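Transglutaminase-like domain-containing protein (Streptococcus suis, PDB 4XZ7) acts as an antiphagocytic virulence factor and probably catalyses transamidation, this N-terminal portion of a longer protein carrying its transglutaminase-like domain. Local coordinates at residues A146-K151 with Y159-T164; N226-D231 with Q260-V265; P281-V286 with N360-A365. All coordinates share one frame; numbering follows the deposited sequence.

Contact 1 (A146-K151 with Y159-T164)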
ATOM      1  N   ALA B 146      -6.559  -3.754 -20.507  1.00 19.25           N
ATOM      2  CA  ALA B 146      -7.968  -4.087 -20.353  1.00 20.03           C
ATOM      3  C   ALA B 146      -8.417  -5.060 -21.444  1.00 19.09           C
ATOM      4  O   ALA B 146      -7.914  -5.045 -22.577  1.00 13.23           O
ATOM      5  CB  ALA B 146      -8.818  -2.834 -20.371  1.00 17.46           C
ATOM      6  N   GLU B 147      -9.387  -5.881 -21.086  1.00 16.44           N
ATOM      7  CA  GLU B 147      -9.857  -6.959 -21.939  1.00 21.21           C
ATOM      8  C   GLU B 147     -10.721  -6.451 -23.073  1.00 20.82           C
ATOM      9  O   GLU B 147     -11.188  -5.305 -23.046  1.00 13.43           O
ATOM     10  CB  GLU B 147     -10.634  -7.963 -21.092  1.00 21.04           C
ATOM     11  CG  GLU B 147      -9.848  -8.392 -19.846  1.00 39.29           C
ATOM     12  CD  GLU B 147      -8.524  -9.095 -20.173  1.00 47.95           C
ATOM     13  OE1 GLU B 147      -7.485  -8.706 -19.581  1.00 46.39           O
ATOM     14  OE2 GLU B 147      -8.529 -10.040 -21.009  1.00 44.09           O
ATOM     15  N   ASN B 148     -10.932  -7.316 -24.063  1.00 15.79           N
ATOM     16  CA  ASN B 148     -11.804  -7.007 -25.188  1.00 18.57           C
ATOM     17  C   ASN B 148     -13.247  -6.977 -24.744  1.00 20.91           C
ATOM     18  O   ASN B 148     -13.666  -7.823 -23.973  1.00 15.69           O
ATOM     19  CB  ASN B 148     -11.648  -8.055 -26.293  1.00 19.54           C
ATOM     20  CG  ASN B 148     -10.240  -8.121 -26.839  1.00 22.73           C
ATOM     21  OD1 ASN B 148      -9.540  -7.093 -26.927  1.00 17.87           O
ATOM     22  ND2 ASN B 148      -9.811  -9.327 -27.223  1.00 14.23           N
ATOM     23  N   SER B 149     -14.028  -6.029 -25.234  1.00 18.02           N
ATOM     24  CA  SER B 149     -15.470  -6.137 -25.014  1.00 21.20           C
ATOM     25  C   SER B 149     -16.214  -5.278 -25.995  1.00 20.39           C
ATOM     26  O   SER B 149     -15.619  -4.454 -26.677  1.00 21.03           O
ATOM     27  CB  SER B 149     -15.854  -5.729 -23.592  1.00 25.80           C
ATOM     28  OG  SER B 149     -15.527  -4.387 -23.366  1.00 28.73           O
ATOM     29  N   LEU B 150     -17.525  -5.460 -26.064  1.00 15.15           N
ATOM     30  CA  LEU B 150     -18.319  -4.698 -27.008  1.00 22.18           C
ATOM     31  C   LEU B 150     -19.691  -4.442 -26.399  1.00 20.39           C
ATOM     32  O   LEU B 150     -20.103  -5.128 -25.459  1.00 15.98           O
ATOM     33  CB  LEU B 150     -18.418  -5.437 -28.363  1.00 15.93           C
ATOM     34  CG  LEU B 150     -18.978  -6.874 -28.426  1.00 18.98           C
ATOM     35  CD1 LEU B 150     -20.508  -6.931 -28.344  1.00 22.70           C
ATOM     36  CD2 LEU B 150     -18.548  -7.586 -29.699  1.00 19.69           C
ATOM     37  N   LYS B 151     -20.384  -3.440 -26.920  1.00 16.38           N
ATOM     38  CA  LYS B 151     -21.791  -3.259 -26.615  1.00 18.72           C
ATOM     39  C   LYS B 151     -22.523  -3.079 -27.923  1.00 21.53           C
ATOM     40  O   LYS B 151     -22.141  -2.216 -28.737  1.00 18.13           O
ATOM     41  CB  LYS B 151     -22.047  -2.038 -25.734  1.00 24.76           C
ATOM     42  CG  LYS B 151     -21.265  -1.991 -24.436  1.00 24.39           C
ATOM     43  CD  LYS B 151     -21.970  -2.749 -23.378  1.00 20.92           C
ATOM     44  CE  LYS B 151     -21.293  -2.546 -22.028  1.00 22.90           C
ATOM     45  NZ  LYS B 151     -21.543  -3.773 -21.189  1.00 24.22           N
ATOM     46  N   TYR B 159     -16.859  -1.241 -29.916  1.00 16.43           N
ATOM     47  CA  TYR B 159     -15.845  -2.210 -29.499  1.00 21.04           C
ATOM     48  C   TYR B 159     -14.807  -1.513 -28.658  1.00 19.11           C
ATOM     49  O   TYR B 159     -14.515  -0.349 -28.892  1.00 18.71           O
ATOM     50  CB  TYR B 159     -15.155  -2.857 -30.715  1.00 18.59           C
ATOM     51  CG  TYR B 159     -16.104  -3.590 -31.651  1.00 20.03           C
ATOM     52  CD1 TYR B 159     -16.285  -4.958 -31.546  1.00 19.30           C
ATOM     53  CD2 TYR B 159     -16.812  -2.899 -32.645  1.00 19.39           C
ATOM     54  CE1 TYR B 159     -17.130  -5.627 -32.391  1.00 18.23           C
ATOM     55  CE2 TYR B 159     -17.655  -3.557 -33.498  1.00 17.41           C
ATOM     56  CZ  TYR B 159     -17.817  -4.916 -33.368  1.00 25.28           C
ATOM     57  OH  TYR B 159     -18.677  -5.575 -34.214  1.00 24.18           O
ATOM     58  N   SER B 160     -14.208  -2.242 -27.725  1.00 19.16           N
ATOM     59  CA  SER B 160     -13.354  -1.638 -26.697  1.00 23.04           C
ATOM     60  C   SER B 160     -12.225  -2.570 -26.324  1.00 23.23           C
ATOM     61  O   SER B 160     -12.423  -3.778 -26.275  1.00 18.17           O
ATOM     62  CB  SER B 160     -14.166  -1.335 -25.422  1.00 14.79           C
ATOM     63  OG  SER B 160     -15.186  -0.379 -25.648  1.00 19.51           O
ATOM     64  N   HIS B 161     -11.054  -2.021 -26.023  1.00 16.22           N
ATOM     65  CA  HIS B 161     -10.034  -2.839 -25.357  1.00 14.51           C
ATOM     66  C   HIS B 161      -8.985  -1.924 -24.739  1.00 14.09           C
ATOM     67  O   HIS B 161      -8.995  -0.719 -24.965  1.00 16.28           O
ATOM     68  CB  HIS B 161      -9.393  -3.860 -26.321  1.00 14.21           C
ATOM     69  CG  HIS B 161      -8.624  -3.242 -27.460  1.00 14.59           C
ATOM     70  ND1 HIS B 161      -7.492  -2.481 -27.268  1.00 14.67           N
ATOM     71  CD2 HIS B 161      -8.805  -3.310 -28.803  1.00 16.72           C
ATOM     72  CE1 HIS B 161      -7.019  -2.081 -28.441  1.00 23.68           C
ATOM     73  NE2 HIS B 161      -7.804  -2.560 -29.389  1.00 16.74           N
ATOM     74  N   GLY B 162      -8.092  -2.506 -23.946  1.00 19.56           N
ATOM     75  CA  GLY B 162      -7.066  -1.746 -23.269  1.00 17.53           C
ATOM     76  C   GLY B 162      -6.252  -0.901 -24.218  1.00 19.66           C
ATOM     77  O   GLY B 162      -5.944  -1.331 -25.330  1.00 15.49           O
ATOM     78  N   LEU B 163      -5.941   0.315 -23.784  1.00 15.97           N
ATOM     79  CA  LEU B 163      -5.040   1.185 -24.515  1.00 22.18           C
ATOM     80  C   LEU B 163      -3.690   1.237 -23.803  1.00 22.01           C
ATOM     81  O   LEU B 163      -2.661   1.064 -24.434  1.00 26.51           O
ATOM     82  CB  LEU B 163      -5.615   2.600 -24.659  1.00 23.47           C
ATOM     83  CG  LEU B 163      -4.720   3.607 -25.390  1.00 27.68           C
ATOM     84  CD1 LEU B 163      -4.260   3.060 -26.743  1.00 24.60           C
ATOM     85  CD2 LEU B 163      -5.446   4.919 -25.587  1.00 23.83           C
ATOM     86  N   THR B 164      -3.698   1.470 -22.491  1.00 21.30           N
ATOM     87  CA  THR B 164      -2.446   1.497 -21.735  1.00 24.79           C
ATOM     88  C   THR B 164      -2.078   0.107 -21.226  1.00 22.18           C
ATOM     89  O   THR B 164      -2.949  -0.718 -20.925  1.00 15.63           O
ATOM     90  CB  THR B 164      -2.514   2.439 -20.521  1.00 23.12           C
ATOM     91  OG1 THR B 164      -3.591   2.018 -19.691  1.00 17.27           O
ATOM     92  CG2 THR B 164      -2.746   3.902 -20.957  1.00 27.65           C
TER
HETATM   93  O   HOH W   1      -5.671  -0.939 -20.253  1.00 25.05           O
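Ser149 and Ser160 face each other as an antiparallel hydrogen-bonded pair, where strands 149-151 and 159-162 run side by side at 153° with their axes 4.7 Å apart. Ser149 N donates to Ser160 O at 3.0 Å, and Ser160 N returns the bond to Ser149 O at 2.8 Å. Next to them Leu150 and Tyr159 form a non-hydrogen-bonded pair. Their side chains leave the sheet on the same face and lie alongside one another, Leu150 CD2 resting obliquely against Tyr159 CE1 at 3.6 Å. A chi1 of 57° sets Leu150 CG between its own backbone N and carbonyl carbon, and from there the branch reaches the tyrosine ring. The other face carries both serines, and Ser160 OG is hydrogen-bonded there to His123. These strands make the hairpin 149-152/157-167, whose second arm also pairs with strand 121-124 of the same mixed sheet. Toward the end of strand 159-162 the register slips by a residue: Glu147 O receives a CA-H...O contact from His161, while the next N-H, that of Gly162, passes to Ala146 O at 2.9 Å, a carbonyl that Arg135 also binds. Asn148 lies beside His161 with its amide plane turned 73° from the ring, bringing OD1 to 3.3 Å from His161 CB. That oxygen is held by Leu130 N and Arg135, which fix the amide. The imidazole is gripped at both nitrogens: ND1 donates to Gly162 O at 2.7 Å, the oxygen lying in the ring plane, and NE2 bonds the hydroxyl of Tyr98. Beyond Gly162, where Ala146 CB packs on the glycine CA, a water accepts from Ala146 N and donates to Thr164 O, bridging segments 146-151 and 159-164 past the last direct bond.

Contact 2 (N226-D231 with Q260-V265)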
ATOM      1  N   ASN B 226     -17.128 -10.110  23.983  1.00 31.82           N
ATOM      2  CA  ASN B 226     -18.247 -10.901  23.460  1.00 26.12           C
ATOM      3  C   ASN B 226     -18.840 -10.407  22.145  1.00 29.44           C
ATOM      4  O   ASN B 226     -19.727 -11.059  21.590  1.00 30.70           O
ATOM      5  CB  ASN B 226     -19.369 -10.990  24.508  1.00 27.86           C
ATOM      6  CG  ASN B 226     -19.075 -12.030  25.587  1.00 35.66           C
ATOM      7  OD1 ASN B 226     -18.206 -12.891  25.411  1.00 32.44           O
ATOM      8  ND2 ASN B 226     -19.780 -11.941  26.715  1.00 29.22           N
ATOM      9  N   HIS B 227     -18.372  -9.269  21.633  1.00 31.43           N
ATOM     10  CA  HIS B 227     -18.919  -8.787  20.360  1.00 32.95           C
ATOM     11  C   HIS B 227     -17.873  -8.353  19.333  1.00 40.62           C
ATOM     12  O   HIS B 227     -18.197  -7.728  18.317  1.00 40.18           O
ATOM     13  CB  HIS B 227     -19.896  -7.638  20.625  1.00 32.37           C
ATOM     14  CG  HIS B 227     -21.163  -8.094  21.274  1.00 35.40           C
ATOM     15  ND1 HIS B 227     -21.380  -7.996  22.633  1.00 35.16           N
ATOM     16  CD2 HIS B 227     -22.244  -8.726  20.760  1.00 35.22           C
ATOM     17  CE1 HIS B 227     -22.558  -8.517  22.921  1.00 38.01           C
ATOM     18  NE2 HIS B 227     -23.100  -8.973  21.804  1.00 48.65           N
ATOM     19  N   THR B 228     -16.625  -8.708  19.598  1.00 36.45           N
ATOM     20  CA  THR B 228     -15.533  -8.423  18.692  1.00 26.94           C
ATOM     21  C   THR B 228     -14.777  -9.702  18.377  1.00 21.46           C
ATOM     22  O   THR B 228     -14.412 -10.426  19.278  1.00 21.80           O
ATOM     23  CB  THR B 228     -14.588  -7.415  19.303  1.00 26.16           C
ATOM     24  OG1 THR B 228     -15.354  -6.324  19.825  1.00 27.47           O
ATOM     25  CG2 THR B 228     -13.589  -6.927  18.266  1.00 21.10           C
ATOM     26  N   THR B 229     -14.540  -9.979  17.101  1.00 20.67           N
ATOM     27  CA  THR B 229     -13.755 -11.154  16.728  1.00 24.58           C
ATOM     28  C   THR B 229     -12.264 -10.937  17.020  1.00 23.98           C
ATOM     29  O   THR B 229     -11.706  -9.907  16.652  1.00 19.70           O
ATOM     30  CB  THR B 229     -13.947 -11.486  15.235  1.00 19.52           C
ATOM     31  OG1 THR B 229     -15.294 -11.927  15.026  1.00 27.29           O
ATOM     32  CG2 THR B 229     -12.987 -12.559  14.786  1.00 19.01           C
ATOM     33  N   TYR B 230     -11.631 -11.880  17.711  1.00 23.97           N
ATOM     34  CA  TYR B 230     -10.171 -11.879  17.793  1.00 19.62           C
ATOM     35  C   TYR B 230      -9.563 -12.406  16.479  1.00 18.83           C
ATOM     36  O   TYR B 230      -9.931 -13.478  15.991  1.00 19.80           O
ATOM     37  CB  TYR B 230      -9.658 -12.722  18.976  1.00 20.13           C
ATOM     38  CG  TYR B 230      -8.231 -12.331  19.325  1.00 19.97           C
ATOM     39  CD1 TYR B 230      -7.981 -11.165  20.033  1.00 21.66           C
ATOM     40  CD2 TYR B 230      -7.142 -13.084  18.888  1.00 19.56           C
ATOM     41  CE1 TYR B 230      -6.699 -10.759  20.328  1.00 29.69           C
ATOM     42  CE2 TYR B 230      -5.830 -12.680  19.178  1.00 30.23           C
ATOM     43  CZ  TYR B 230      -5.626 -11.511  19.904  1.00 37.50           C
ATOM     44  OH  TYR B 230      -4.362 -11.068  20.225  1.00 43.86           O
ATOM     45  N   ASP B 231      -8.618 -11.673  15.917  1.00 18.33           N
ATOM     46  CA  ASP B 231      -8.098 -12.040  14.607  1.00 17.63           C
ATOM     47  C   ASP B 231      -7.016 -13.095  14.743  1.00 24.49           C
ATOM     48  O   ASP B 231      -5.827 -12.776  14.711  1.00 17.37           O
ATOM     49  CB  ASP B 231      -7.552 -10.817  13.866  1.00 17.19           C
ATOM     50  CG  ASP B 231      -7.283 -11.106  12.389  1.00 22.94           C
ATOM     51  OD1 ASP B 231      -7.227 -12.290  12.014  1.00 20.51           O
ATOM     52  OD2 ASP B 231      -7.125 -10.154  11.601  1.00 25.29           O
ATOM     53  N   GLN B 260     -14.770  -4.432  13.857  1.00 20.89           N
ATOM     54  CA  GLN B 260     -15.301  -5.447  14.770  1.00 26.44           C
ATOM     55  C   GLN B 260     -14.430  -6.704  14.798  1.00 26.07           C
ATOM     56  O   GLN B 260     -14.889  -7.805  15.108  1.00 27.16           O
ATOM     57  CB  GLN B 260     -16.741  -5.794  14.394  1.00 33.81           C
ATOM     58  CG  GLN B 260     -17.651  -4.573  14.275  1.00 36.37           C
ATOM     59  CD  GLN B 260     -19.114  -4.951  14.202  1.00 37.17           C
ATOM     60  OE1 GLN B 260     -19.570  -5.507  13.211  1.00 33.01           O
ATOM     61  NE2 GLN B 260     -19.852  -4.669  15.271  1.00 40.69           N
ATOM     62  N   LYS B 261     -13.157  -6.517  14.483  1.00 25.21           N
ATOM     63  CA  LYS B 261     -12.208  -7.606  14.430  1.00 20.29           C
ATOM     64  C   LYS B 261     -10.878  -6.995  14.805  1.00 26.97           C
ATOM     65  O   LYS B 261     -10.448  -6.001  14.204  1.00 18.19           O
ATOM     66  CB  LYS B 261     -12.158  -8.234  13.036  1.00 17.95           C
ATOM     67  CG  LYS B 261     -11.372  -9.531  12.926  1.00 24.24           C
ATOM     68  CD  LYS B 261     -11.439 -10.023  11.473  1.00 30.63           C
ATOM     69  CE  LYS B 261     -10.846 -11.399  11.293  1.00 32.14           C
ATOM     70  NZ  LYS B 261     -10.728 -11.675   9.842  1.00 35.88           N
ATOM     71  N   ALA B 262     -10.223  -7.576  15.800  1.00 18.74           N
ATOM     72  CA  ALA B 262      -9.098  -6.882  16.408  1.00 23.82           C
ATOM     73  C   ALA B 262      -8.136  -7.827  17.112  1.00 18.89           C
ATOM     74  O   ALA B 262      -8.456  -9.000  17.357  1.00 19.01           O
ATOM     75  CB  ALA B 262      -9.612  -5.823  17.391  1.00 19.55           C
ATOM     76  N   MET B 263      -6.967  -7.318  17.383  1.00 18.87           N
ATOM     77  CA  MET B 263      -5.995  -7.944  18.216  1.00 19.08           C
ATOM     78  C   MET B 263      -5.774  -7.141  19.468  1.00 19.76           C
ATOM     79  O   MET B 263      -6.427  -6.179  19.657  1.00 23.18           O
ATOM     80  CB  MET B 263      -4.707  -8.106  17.465  1.00 18.52           C
ATOM     81  CG  MET B 263      -4.776  -9.252  16.541  1.00 23.60           C
ATOM     82  SD  MET B 263      -3.545  -9.330  15.296  1.00 37.87           S
ATOM     83  CE  MET B 263      -2.033  -9.190  16.153  1.00 68.40           C
ATOM     84  N   CYS B 264      -4.829  -7.564  20.278  1.00 20.04           N
ATOM     85  CA  CYS B 264      -4.625  -7.028  21.609  1.00 20.82           C
ATOM     86  C   CYS B 264      -4.503  -5.502  21.723  1.00 21.02           C
ATOM     87  O   CYS B 264      -5.123  -4.928  22.554  1.00 21.69           O
ATOM     88  CB  CYS B 264      -3.489  -7.745  22.366  1.00 20.00           C
ATOM     89  SG  CYS B 264      -1.831  -7.536  21.728  1.00 20.00           S
ATOM     90  N   VAL B 265      -3.709  -4.888  20.873  1.00 20.53           N
ATOM     91  CA  VAL B 265      -3.559  -3.471  20.896  1.00 20.81           C
ATOM     92  C   VAL B 265      -4.880  -2.813  20.573  1.00 24.81           C
ATOM     93  O   VAL B 265      -5.241  -1.894  21.217  1.00 21.49           O
ATOM     94  CB  VAL B 265      -2.429  -2.953  19.996  1.00 27.89           C
ATOM     95  CG1 VAL B 265      -2.431  -1.443  19.958  1.00 20.61           C
ATOM     96  CG2 VAL B 265      -1.093  -3.447  20.500  1.00 24.28           C
TER
HETATM   97  O   HOH W   2     -17.102  -9.782  14.469  1.00 26.77           O
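A two-stranded parallel ribbon within the transglutaminase-like region pairs Thr229 with Lys261 and Tyr230 with Ala262, just before the helix that starts at Cys264. Its backbone ladder alternates: Thr229 N donates to Gln260 O at 3.0 Å, Ala262 N to Thr229 O at 2.9 Å, and Asp231 N to Ala262 O at 3.0 Å. Water joins the first rung, linking Thr229 OG1 to Gln260 O. On one face Thr229 CG2 and Lys261 CG run side by side. The extended lysine chain then passes obliquely over the carboxylate of Asp231, with CE 3.7 Å from Asp231 CG. The lysine NZ stays 4.2 Å from Asp231 OD1, too long for a salt bridge, and Asp231 instead caps the next helix through OD1 to Ala234 N. On the face shared with Ala262, Tyr230 CG is anti to the backbone N (chi1 -161°), which carries the ring across the turn into helix 264-277. CE1 lies 3.6 Å from Met263 CA, and Tyr230 OH comes only to 3.5 Å from Cys264 N, a packing contact. Met263 CG meets the same ring near CZ. Thr228 CG2 turns inward over the Gln260 carbonyl, while its OG1 is bonded to Val224 O. Met263 takes the N-cap position, and the side chain of Cys264 touches His295 and Ala296 on strand 294-302. A cysteine at the start of a helix, facing a histidine on the neighbouring sheet, is consistent with the Cys-His active-site layout of the papain-like transglutaminase fold.

Contact 3 (P281-V286 with N360-A365)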
ATOM      1  N   PRO B 281      -9.028   6.667  34.813  1.00 40.59           N
ATOM      2  CA  PRO B 281      -7.714   6.942  34.206  1.00 39.01           C
ATOM      3  C   PRO B 281      -7.065   5.696  33.618  1.00 43.09           C
ATOM      4  O   PRO B 281      -6.844   4.723  34.349  1.00 38.40           O
ATOM      5  CB  PRO B 281      -6.898   7.478  35.378  1.00 38.41           C
ATOM      6  CG  PRO B 281      -7.942   8.232  36.200  1.00 36.33           C
ATOM      7  CD  PRO B 281      -9.200   7.382  36.093  1.00 39.65           C
ATOM      8  N   ALA B 282      -6.788   5.723  32.313  1.00 43.45           N
ATOM      9  CA  ALA B 282      -6.297   4.540  31.620  1.00 38.78           C
ATOM     10  C   ALA B 282      -5.269   4.862  30.534  1.00 44.09           C
ATOM     11  O   ALA B 282      -5.274   5.943  29.944  1.00 29.74           O
ATOM     12  CB  ALA B 282      -7.470   3.765  31.017  1.00 30.07           C
ATOM     13  N   TYR B 283      -4.371   3.920  30.283  1.00 29.01           N
ATOM     14  CA  TYR B 283      -3.492   4.035  29.125  1.00 36.99           C
ATOM     15  C   TYR B 283      -3.133   2.635  28.662  1.00 35.23           C
ATOM     16  O   TYR B 283      -3.409   1.646  29.357  1.00 28.04           O
ATOM     17  CB  TYR B 283      -2.231   4.889  29.430  1.00 28.57           C
ATOM     18  CG  TYR B 283      -1.197   4.301  30.399  1.00 30.46           C
ATOM     19  CD1 TYR B 283       0.089   3.980  29.958  1.00 31.16           C
ATOM     20  CD2 TYR B 283      -1.492   4.098  31.748  1.00 29.86           C
ATOM     21  CE1 TYR B 283       1.051   3.469  30.820  1.00 28.90           C
ATOM     22  CE2 TYR B 283      -0.535   3.576  32.624  1.00 30.26           C
ATOM     23  CZ  TYR B 283       0.732   3.256  32.146  1.00 37.08           C
ATOM     24  OH  TYR B 283       1.700   2.738  32.981  1.00 30.20           O
ATOM     25  N   VAL B 284      -2.537   2.554  27.480  1.00 28.73           N
ATOM     26  CA  VAL B 284      -2.192   1.273  26.879  1.00 30.70           C
ATOM     27  C   VAL B 284      -0.750   0.886  27.197  1.00 27.23           C
ATOM     28  O   VAL B 284       0.173   1.686  27.043  1.00 26.29           O
ATOM     29  CB  VAL B 284      -2.384   1.319  25.342  1.00 24.56           C
ATOM     30  CG1 VAL B 284      -1.978   0.012  24.718  1.00 23.76           C
ATOM     31  CG2 VAL B 284      -3.824   1.633  25.000  1.00 29.34           C
ATOM     32  N   VAL B 285      -0.549  -0.354  27.610  1.00 28.59           N
ATOM     33  CA  VAL B 285       0.797  -0.845  27.857  1.00 25.47           C
ATOM     34  C   VAL B 285       1.103  -2.112  27.071  1.00 24.65           C
ATOM     35  O   VAL B 285       0.192  -2.821  26.621  1.00 27.65           O
ATOM     36  CB  VAL B 285       1.022  -1.130  29.354  1.00 32.44           C
ATOM     37  CG1 VAL B 285       1.041   0.183  30.168  1.00 27.32           C
ATOM     38  CG2 VAL B 285      -0.035  -2.091  29.880  1.00 26.50           C
ATOM     39  N   VAL B 286       2.394  -2.403  26.930  1.00 24.57           N
ATOM     40  CA  VAL B 286       2.850  -3.602  26.256  1.00 23.93           C
ATOM     41  C   VAL B 286       3.855  -4.354  27.110  1.00 27.44           C
ATOM     42  O   VAL B 286       4.541  -3.771  27.952  1.00 30.71           O
ATOM     43  CB  VAL B 286       3.503  -3.291  24.900  1.00 28.41           C
ATOM     44  CG1 VAL B 286       2.500  -2.629  23.967  1.00 28.61           C
ATOM     45  CG2 VAL B 286       4.735  -2.409  25.099  1.00 33.83           C
ATOM     46  N   ASN B 360       5.444   7.108  36.913  1.00 56.65           N
ATOM     47  CA  ASN B 360       5.379   8.560  36.988  1.00 58.63           C
ATOM     48  C   ASN B 360       4.127   9.032  36.274  1.00 51.81           C
ATOM     49  O   ASN B 360       3.366   9.858  36.789  1.00 40.87           O
ATOM     50  CB  ASN B 360       6.630   9.195  36.378  1.00 65.26           C
ATOM     51  CG  ASN B 360       7.906   8.707  37.037  1.00 71.08           C
ATOM     52  OD1 ASN B 360       7.994   8.631  38.264  1.00 69.02           O
ATOM     53  ND2 ASN B 360       8.896   8.353  36.223  1.00 76.35           N
ATOM     54  N   TYR B 361       3.909   8.478  35.085  1.00 49.71           N
ATOM     55  CA  TYR B 361       2.712   8.802  34.336  1.00 46.29           C
ATOM     56  C   TYR B 361       1.458   8.409  35.119  1.00 38.44           C
ATOM     57  O   TYR B 361       0.458   9.121  35.104  1.00 41.80           O
ATOM     58  CB  TYR B 361       2.690   8.114  32.969  1.00 38.32           C
ATOM     59  CG  TYR B 361       1.366   8.375  32.304  1.00 38.59           C
ATOM     60  CD1 TYR B 361       1.113   9.581  31.661  1.00 36.64           C
ATOM     61  CD2 TYR B 361       0.337   7.448  32.388  1.00 38.03           C
ATOM     62  CE1 TYR B 361      -0.130   9.838  31.090  1.00 32.04           C
ATOM     63  CE2 TYR B 361      -0.891   7.700  31.834  1.00 35.78           C
ATOM     64  CZ  TYR B 361      -1.115   8.884  31.185  1.00 31.63           C
ATOM     65  OH  TYR B 361      -2.348   9.086  30.643  1.00 41.89           O
ATOM     66  N   GLU B 362       1.496   7.252  35.764  1.00 39.56           N
ATOM     67  CA  GLU B 362       0.334   6.793  36.506  1.00 38.14           C
ATOM     68  C   GLU B 362       0.038   7.759  37.653  1.00 40.15           C
ATOM     69  O   GLU B 362      -1.104   8.214  37.805  1.00 40.61           O
ATOM     70  CB  GLU B 362       0.549   5.359  37.002  1.00 40.36           C
ATOM     71  CG  GLU B 362       0.181   4.319  35.935  1.00 33.75           C
ATOM     72  CD  GLU B 362       0.617   2.890  36.267  1.00 38.74           C
ATOM     73  OE1 GLU B 362       0.775   2.534  37.463  1.00 33.62           O
ATOM     74  OE2 GLU B 362       0.800   2.113  35.309  1.00 33.34           O
ATOM     75  N   SER B 363       1.069   8.120  38.416  1.00 37.50           N
ATOM     76  CA  SER B 363       0.904   9.069  39.525  1.00 42.50           C
ATOM     77  C   SER B 363       0.352  10.386  39.014  1.00 39.67           C
ATOM     78  O   SER B 363      -0.497  10.996  39.648  1.00 39.57           O
ATOM     79  CB  SER B 363       2.225   9.299  40.263  1.00 41.56           C
ATOM     80  OG  SER B 363       2.619   8.118  40.940  1.00 48.23           O
ATOM     81  N   TRP B 364       0.817  10.786  37.836  1.00 45.53           N
ATOM     82  CA  TRP B 364       0.359  12.004  37.187  1.00 45.16           C
ATOM     83  C   TRP B 364      -1.085  11.905  36.691  1.00 48.33           C
ATOM     84  O   TRP B 364      -1.898  12.798  36.931  1.00 38.44           O
ATOM     85  CB  TRP B 364       1.290  12.338  36.018  1.00 45.03           C
ATOM     86  CG  TRP B 364       0.895  13.557  35.269  1.00 41.70           C
ATOM     87  CD1 TRP B 364       1.190  14.850  35.598  1.00 40.13           C
ATOM     88  CD2 TRP B 364       0.131  13.611  34.060  1.00 41.85           C
ATOM     89  NE1 TRP B 364       0.663  15.704  34.661  1.00 41.53           N
ATOM     90  CE2 TRP B 364       0.007  14.972  33.707  1.00 38.91           C
ATOM     91  CE3 TRP B 364      -0.443  12.639  33.226  1.00 40.98           C
ATOM     92  CZ2 TRP B 364      -0.683  15.391  32.568  1.00 37.43           C
ATOM     93  CZ3 TRP B 364      -1.131  13.056  32.099  1.00 35.02           C
ATOM     94  CH2 TRP B 364      -1.244  14.426  31.782  1.00 39.60           C
ATOM     95  N   ALA B 365      -1.393  10.813  35.994  1.00 50.75           N
ATOM     96  CA  ALA B 365      -2.688  10.654  35.338  1.00 42.31           C
ATOM     97  C   ALA B 365      -3.832  10.553  36.343  1.00 36.83           C
ATOM     98  O   ALA B 365      -4.883  11.162  36.162  1.00 37.47           O
ATOM     99  CB  ALA B 365      -2.670   9.424  34.423  1.00 35.42           C
TER
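Tyr361 turns the edge of its ring to the face of Tyr283, a T-shaped pair with centroids 4.9 Å apart and planes at 62°. This aromatic packing carries most of the contact between strand 282-286 and helix 360-365, whose axes stay 10.0 Å apart. Tyr361 CE2 comes within 3.7 Å of Tyr283 CD2, and the neighbouring Tyr361 CD2 sits over the centre of the Tyr283 ring. For Tyr283 a chi1 of 69° lifts the ring from the strand toward the helix, whereas Tyr361 extends from its helix with CG anti to the backbone N (chi1 174°). Polar contact comes next. At the rim of the Tyr283 ring its OH donates to Glu362 OE2, although the placement of that oxygen, and so the short length of the bond, is doubtful. Glu362 crosses the tyrosine at about a right angle, its CG 3.5 Å from Tyr283 CE2. Its other oxygen, OE1, makes a salt bridge with Arg299 of strand 294-302, while Asp358 N donates to the Tyr283 hydroxyl. If the OE2 bond is real, the carboxylate would link the helix to strands 282-288 and 294-302. Beyond the rings, contact is slight: Pro281 CG lies 4.2 Å from the carbonyl oxygen Ala365 O, at the start of the strand. Tyr361 also packs on Leu137 of the second subunit and Tyr283 on Gln136 of that subunit, so this buried patch lies at the dimer contact. Ala282 and Val284 point the other way, onto helix 264-277. Strand 282-288 is the middle strand of a five-stranded mixed sheet; helix 359-365 covers one face in this protein, and helix 264-277 packs on the other, as in the papain-like core of transglutaminases.

In the fold
Contact 1 stands apart, in another sheet: its centre lies 43 Å from that of contact 2 and 59 Å from that of contact 3, on the opposite side of the chain's centre from both. Contacts 2 and 3 are neighbours, their nearest atoms about 5 Å apart, and share a run of chain in which helix 264-277 leads into strand 282-288. Contacts 1 and 2 are partly buried and rest on backbone ladders, antiparallel in a hairpin and parallel in a short ribbon. Contact 3, wholly buried, joins a strand to a helix mainly through side chains, by an aromatic pair and a less certain tyrosine-carboxylate bond.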